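Endoglucanase FnCel5A (Fervidobacterium nodosum, PDB 3NCO) probably hydrolyses the beta-1,4-glucosidic bonds of cellulose and related glucans, as an endoglucanase of glycoside hydrolase family 5. Local coordinates at residues 56-61 with 94-99; 208-213 with 261-266. All blocks are in the same frame, centred on the assembly; numbering follows the deposited sequence.

Interaction 1 (56-61 with 94-99); sequences DSVRIP and NDLVVI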
loop_
_atom_site.group_PDB
_atom_site.type_symbol
_atom_site.label_atom_id
_atom_site.label_comp_id
_atom_site.label_asym_id
_atom_site.label_seq_id
_atom_site.Cartn_x
_atom_site.Cartn_y
_atom_site.Cartn_z
ATOM N N ASP A 56 10.354 9.389 0.636
ATOM C CA ASP A 56 10.534 9.435 -0.818
ATOM C C ASP A 56 9.242 9.332 -1.602
ATOM O O ASP A 56 9.204 9.734 -2.766
ATOM C CB ASP A 56 11.451 8.293 -1.276
ATOM C CG ASP A 56 12.787 8.290 -0.563
ATOM O OD1 ASP A 56 13.556 9.260 -0.695
ATOM O OD2 ASP A 56 13.030 7.295 0.167
ATOM N N SER A 57 8.210 8.764 -0.984
ATOM C CA SER A 57 7.016 8.410 -1.762
ATOM C C SER A 57 5.789 8.359 -0.865
ATOM O O SER A 57 5.907 8.307 0.375
ATOM C CB SER A 57 7.238 7.048 -2.424
ATOM O OG SER A 57 7.344 6.049 -1.422
ATOM N N VAL A 58 4.637 8.425 -1.512
ATOM C CA VAL A 58 3.379 8.329 -0.786
ATOM C C VAL A 58 2.485 7.341 -1.495
ATOM O O VAL A 58 2.402 7.322 -2.721
ATOM C CB VAL A 58 2.667 9.753 -0.728
ATOM C CG1 VAL A 58 2.456 10.388 -2.089
ATOM C CG2 VAL A 58 1.462 9.764 0.162
ATOM N N ARG A 59 1.813 6.503 -0.696
ATOM C CA ARG A 59 0.880 5.549 -1.246
ATOM C C ARG A 59 -0.532 6.048 -0.872
ATOM O O ARG A 59 -0.769 6.316 0.292
ATOM C CB ARG A 59 1.118 4.146 -0.618
ATOM C CG ARG A 59 0.025 3.166 -1.032
ATOM C CD ARG A 59 0.470 1.729 -0.714
ATOM N NE ARG A 59 -0.472 0.670 -1.094
ATOM C CZ ARG A 59 -1.369 0.108 -0.283
ATOM N NH1 ARG A 59 -1.541 0.541 0.970
ATOM N NH2 ARG A 59 -2.103 -0.919 -0.770
ATOM N N ILE A 60 -1.417 6.167 -1.871
ATOM C CA ILE A 60 -2.751 6.799 -1.692
ATOM C C ILE A 60 -3.865 5.732 -1.949
ATOM O O ILE A 60 -4.213 5.453 -3.087
ATOM C CB ILE A 60 -2.953 8.009 -2.679
ATOM C CG1 ILE A 60 -1.759 8.991 -2.605
ATOM C CG2 ILE A 60 -4.231 8.775 -2.374
ATOM C CD1 ILE A 60 -1.900 10.194 -3.620
ATOM N N PRO A 61 -4.452 5.183 -0.873
ATOM C CA PRO A 61 -5.626 4.319 -0.913
ATOM C C PRO A 61 -6.829 5.103 -1.510
ATOM O O PRO A 61 -7.075 6.245 -1.114
ATOM C CB PRO A 61 -5.821 3.957 0.567
ATOM C CG PRO A 61 -4.341 4.075 1.219
ATOM C CD PRO A 61 -3.853 5.323 0.488
ATOM N N ASN A 94 5.604 18.131 -5.077
ATOM C CA ASN A 94 6.508 18.104 -3.925
ATOM C C ASN A 94 7.529 16.969 -4.065
ATOM O O ASN A 94 8.138 16.530 -3.070
ATOM C CB ASN A 94 5.685 17.916 -2.641
ATOM C CG ASN A 94 5.031 19.188 -2.212
ATOM O OD1 ASN A 94 5.670 20.054 -1.613
ATOM N ND2 ASN A 94 3.740 19.334 -2.557
ATOM N N ASP A 95 7.746 16.529 -5.304
ATOM C CA ASP A 95 8.846 15.594 -5.622
ATOM C C ASP A 95 8.744 14.266 -4.850
ATOM O O ASP A 95 9.763 13.665 -4.454
ATOM C CB ASP A 95 10.198 16.249 -5.389
ATOM C CG ASP A 95 10.487 17.358 -6.389
ATOM O OD1 ASP A 95 9.883 17.374 -7.484
ATOM O OD2 ASP A 95 11.343 18.211 -6.081
ATOM N N LEU A 96 7.518 13.788 -4.672
ATOM C CA LEU A 96 7.306 12.438 -4.115
ATOM C C LEU A 96 6.989 11.496 -5.244
ATOM O O LEU A 96 6.316 11.902 -6.191
ATOM C CB LEU A 96 6.115 12.464 -3.146
ATOM C CG LEU A 96 6.378 13.290 -1.876
ATOM C CD1 LEU A 96 5.040 13.599 -1.113
ATOM C CD2 LEU A 96 7.343 12.578 -0.924
ATOM N N VAL A 97 7.419 10.207 -5.131
ATOM C CA VAL A 97 6.900 9.166 -6.002
ATOM C C VAL A 97 5.507 8.887 -5.445
ATOM O O VAL A 97 5.301 8.974 -4.206
ATOM C CB VAL A 97 7.824 7.934 -5.940
ATOM C CG1 VAL A 97 7.147 6.682 -6.486
ATOM C CG2 VAL A 97 9.059 8.239 -6.795
ATOM N N VAL A 98 4.548 8.595 -6.337
ATOM C CA VAL A 98 3.172 8.477 -5.874
ATOM C C VAL A 98 2.635 7.137 -6.361
ATOM O O VAL A 98 2.809 6.816 -7.563
ATOM C CB VAL A 98 2.296 9.616 -6.438
ATOM C CG1 VAL A 98 0.871 9.461 -5.935
ATOM C CG2 VAL A 98 2.937 10.987 -6.070
ATOM N N ILE A 99 1.996 6.386 -5.438
ATOM C CA ILE A 99 1.372 5.104 -5.779
ATOM C C ILE A 99 -0.127 5.326 -5.573
ATOM O O ILE A 99 -0.537 5.713 -4.481
ATOM C CB ILE A 99 1.881 3.976 -4.848
ATOM C CG1 ILE A 99 3.377 3.612 -5.057
ATOM C CG2 ILE A 99 1.090 2.687 -5.112
ATOM C CD1 ILE A 99 4.012 2.942 -3.872
HETATM O O HOH W 1 11.281 10.928 -4.217
#
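Asp56 O is gripped twice: Val97 N donates to it at 3.0 Å, in the carbonyl plane and on a lone pair, and a water donates at 2.8 Å. That water also donates to Asp95 O, so it bridges the two segments just before strands 57-60 and 97-99 pair. The ladder then continues with Val58 N to Val97 O (2.8 Å), Val58 O receiving Ile99 N, and Ile60 N to Ile99 O (2.8 Å). This alternation, with strand axes 17° apart, defines a parallel pair. One face carries Ser57, Arg59, Val97 and Ile99. Here Ser57 CB abuts Val97 CB at 3.7 Å, while Ser57 OG bonds to Ile20 O; Arg59 extends to salt bridges with Glu140 and Glu260. On the other face the Val58 and Val98 side chains run alongside each other in a common direction, with CG1 of Val58 4.1 Å from CG2 of Val98. The other Val98 branch, CG1, stands anti to its backbone N (chi1 -180°), where Ile60 CD1 meets it at 3.7 Å. Val58, Ile60 and Val98 also pack on helix 78-93, whose C-terminal end closes in a Schellman motif with Asp95 as the C-prime residue. Strand, helix and adjacent parallel strand form the beta-alpha-beta unit from which a TIM barrel is built.

Interaction 2 (208-213 with 261-266); sequences FNFTHQ and FGAYSK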
loop_
_atom_site.group_PDB
_atom_site.type_symbol
_atom_site.label_atom_id
_atom_site.label_comp_id
_atom_site.label_asym_id
_atom_site.label_seq_id
_atom_site.Cartn_x
_atom_site.Cartn_y
_atom_site.Cartn_z
ATOM N N PHE A 208 0.260 -10.277 14.807
ATOM C CA PHE A 208 -0.990 -9.536 14.644
ATOM C C PHE A 208 -1.593 -9.177 15.996
ATOM O O PHE A 208 -2.195 -8.095 16.129
ATOM C CB PHE A 208 -1.983 -10.352 13.819
ATOM C CG PHE A 208 -3.057 -9.549 13.191
ATOM C CD1 PHE A 208 -2.830 -8.933 11.964
ATOM C CD2 PHE A 208 -4.330 -9.446 13.781
ATOM C CE1 PHE A 208 -3.825 -8.186 11.337
ATOM C CE2 PHE A 208 -5.361 -8.693 13.124
ATOM C CZ PHE A 208 -5.082 -8.078 11.909
ATOM N N ASN A 209 -1.377 -10.042 17.006
ATOM C CA ASN A 209 -1.907 -9.720 18.335
ATOM C C ASN A 209 -1.113 -8.600 19.007
ATOM O O ASN A 209 -1.567 -8.024 20.015
ATOM C CB ASN A 209 -2.082 -10.975 19.228
ATOM C CG ASN A 209 -0.750 -11.578 19.698
ATOM O OD1 ASN A 209 0.339 -11.180 19.248
ATOM N ND2 ASN A 209 -0.841 -12.592 20.556
ATOM N N PHE A 210 0.058 -8.274 18.433
ATOM C CA PHE A 210 0.784 -7.086 18.868
ATOM C C PHE A 210 0.359 -5.844 18.086
ATOM O O PHE A 210 0.006 -4.815 18.678
ATOM C CB PHE A 210 2.308 -7.249 18.798
ATOM C CG PHE A 210 3.037 -5.944 19.036
ATOM C CD1 PHE A 210 3.065 -5.373 20.317
ATOM C CD2 PHE A 210 3.592 -5.232 17.988
ATOM C CE1 PHE A 210 3.663 -4.143 20.532
ATOM C CE2 PHE A 210 4.191 -3.986 18.180
ATOM C CZ PHE A 210 4.236 -3.441 19.452
ATOM N N THR A 211 0.382 -5.915 16.746
ATOM C CA THR A 211 0.164 -4.695 15.971
ATOM C C THR A 211 -1.309 -4.278 15.997
ATOM O O THR A 211 -1.630 -3.105 15.732
ATOM C CB THR A 211 0.556 -4.880 14.495
ATOM O OG1 THR A 211 -0.307 -5.875 13.899
ATOM C CG2 THR A 211 2.092 -5.242 14.357
ATOM N N HIS A 212 -2.211 -5.226 16.299
ATOM C CA HIS A 212 -3.644 -4.881 16.281
ATOM C C HIS A 212 -4.297 -5.030 17.640
ATOM O O HIS A 212 -5.532 -5.059 17.717
ATOM C CB HIS A 212 -4.420 -5.688 15.219
ATOM C CG HIS A 212 -4.081 -5.296 13.831
ATOM N ND1 HIS A 212 -5.001 -4.760 12.945
ATOM C CD2 HIS A 212 -2.888 -5.302 13.190
ATOM C CE1 HIS A 212 -4.382 -4.461 11.810
ATOM N NE2 HIS A 212 -3.103 -4.783 11.932
ATOM N N GLN A 213 -3.503 -5.067 18.720
ATOM C CA GLN A 213 -4.111 -5.135 20.061
ATOM C C GLN A 213 -4.996 -3.912 20.274
ATOM O O GLN A 213 -4.654 -2.768 19.887
ATOM C CB GLN A 213 -3.050 -5.231 21.142
ATOM C CG GLN A 213 -2.174 -4.000 21.232
ATOM C CD GLN A 213 -1.008 -4.245 22.167
ATOM O OE1 GLN A 213 -1.186 -4.295 23.386
ATOM N NE2 GLN A 213 0.188 -4.472 21.600
ATOM N N PHE A 261 3.068 -1.320 6.735
ATOM C CA PHE A 261 3.522 -1.887 8.003
ATOM C C PHE A 261 3.293 -0.905 9.140
ATOM O O PHE A 261 3.500 0.294 8.965
ATOM C CB PHE A 261 5.002 -2.382 7.961
ATOM C CG PHE A 261 6.055 -1.287 8.050
ATOM C CD1 PHE A 261 6.349 -0.506 6.953
ATOM C CD2 PHE A 261 6.805 -1.132 9.224
ATOM C CE1 PHE A 261 7.366 0.501 7.015
ATOM C CE2 PHE A 261 7.774 -0.186 9.315
ATOM C CZ PHE A 261 8.081 0.642 8.238
ATOM N N GLY A 262 2.813 -1.378 10.293
ATOM C CA GLY A 262 2.622 -0.421 11.406
ATOM C C GLY A 262 1.992 -1.077 12.619
ATOM O O GLY A 262 1.389 -2.136 12.492
ATOM N N ALA A 263 2.126 -0.428 13.781
ATOM C CA ALA A 263 1.524 -0.930 15.017
ATOM C C ALA A 263 0.533 0.115 15.541
ATOM O O ALA A 263 0.871 1.298 15.663
ATOM C CB ALA A 263 2.593 -1.226 16.066
ATOM N N TYR A 264 -0.672 -0.353 15.876
ATOM C CA TYR A 264 -1.738 0.515 16.359
ATOM C C TYR A 264 -1.338 1.214 17.657
ATOM O O TYR A 264 -0.637 0.629 18.492
ATOM C CB TYR A 264 -2.958 -0.369 16.606
ATOM C CG TYR A 264 -4.248 0.351 16.954
ATOM C CD1 TYR A 264 -4.667 1.454 16.212
ATOM C CD2 TYR A 264 -5.081 -0.135 17.965
ATOM C CE1 TYR A 264 -5.880 2.124 16.521
ATOM C CE2 TYR A 264 -6.270 0.515 18.265
ATOM C CZ TYR A 264 -6.643 1.646 17.540
ATOM O OH TYR A 264 -7.840 2.261 17.830
ATOM N N SER A 265 -1.883 2.417 17.870
ATOM C CA SER A 265 -1.500 3.242 19.049
ATOM C C SER A 265 -1.944 2.700 20.406
ATOM O O SER A 265 -1.493 3.202 21.437
ATOM C CB SER A 265 -2.002 4.679 18.883
ATOM O OG SER A 265 -3.430 4.654 18.733
ATOM N N LYS A 266 -2.788 1.678 20.434
ATOM C CA LYS A 266 -3.078 1.042 21.736
ATOM C C LYS A 266 -1.944 0.140 22.279
ATOM O O LYS A 266 -1.940 -0.211 23.475
ATOM C CB LYS A 266 -4.452 0.357 21.744
ATOM C CG LYS A 266 -5.600 1.356 21.614
ATOM C CD LYS A 266 -6.911 0.643 21.970
ATOM C CE LYS A 266 -8.155 1.511 21.761
ATOM N NZ LYS A 266 -9.396 0.651 21.887
HETATM O O HOH W 2 -0.801 -1.960 25.357
#
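Thr211 and Tyr264 join two loop regions of the TIM barrel: the short helix 208-211, which follows strand 198-204, and the loop after strand 256-261. Among polar contacts, the single direct hydrogen bond between the segments runs from Tyr264 N to Thr211 O, at 2.9 Å and 166° at the hydrogen, the donor tilted 18° from the carbonyl plane. It occupies a carbonyl in the last turn of the helix. Gln213 folds back within its own segment, its NE2 donating to Phe210 O at 2.9 Å with that oxygen near the amide plane; its OE1 accepts from Val226 N, and a water lies between OE1 and Lys266 O. With an alanine in place of Gln213, Phe210 O would probably lose its amide donor and Val226 N its acceptor, and a gap would be likely to open against Ile224 and Ala267. Among contacts of carbon with oxygen, Gln213 O sits at the edge of the Tyr264 ring, in its plane and 3.3 Å from CD2, a position reached because CG is anti to the tyrosine's backbone N (chi1 -173°). Lys266 CB flanks the same oxygen at 3.6 Å. The apolar part is small: Phe210 CE2 approaches Ala263 CB obliquely at 3.8 Å, and the ring also meets Trp275 and Trp228. Gly262 O, buried without a hydrogen-bond partner in the model, faces Thr211 CB at 3.5 Å and Thr211 CG2 at 3.7 Å.

Overall arrangement
Interaction 1 belongs to the barrel wall, its centre about 11 Å from that of the chain, whereas interaction 2 lies farther out, at about 17 Å, among the loops following two later strands. Both are largely buried, yet they share no element: their centres are about 24 Å apart and their nearest atoms about 8 Å, without touching. Their chemistry follows their place. The paired strands 57-60 and 97-99 are held by a regular backbone ladder with aliphatic packing towards a helix; 208-213 and 261-266 have one backbone bond, supplemented by aromatic and carbon-oxygen contacts. The Arg59 salt bridge to Glu260 ends one residue before 261-266, an indirect tie between the two contacts.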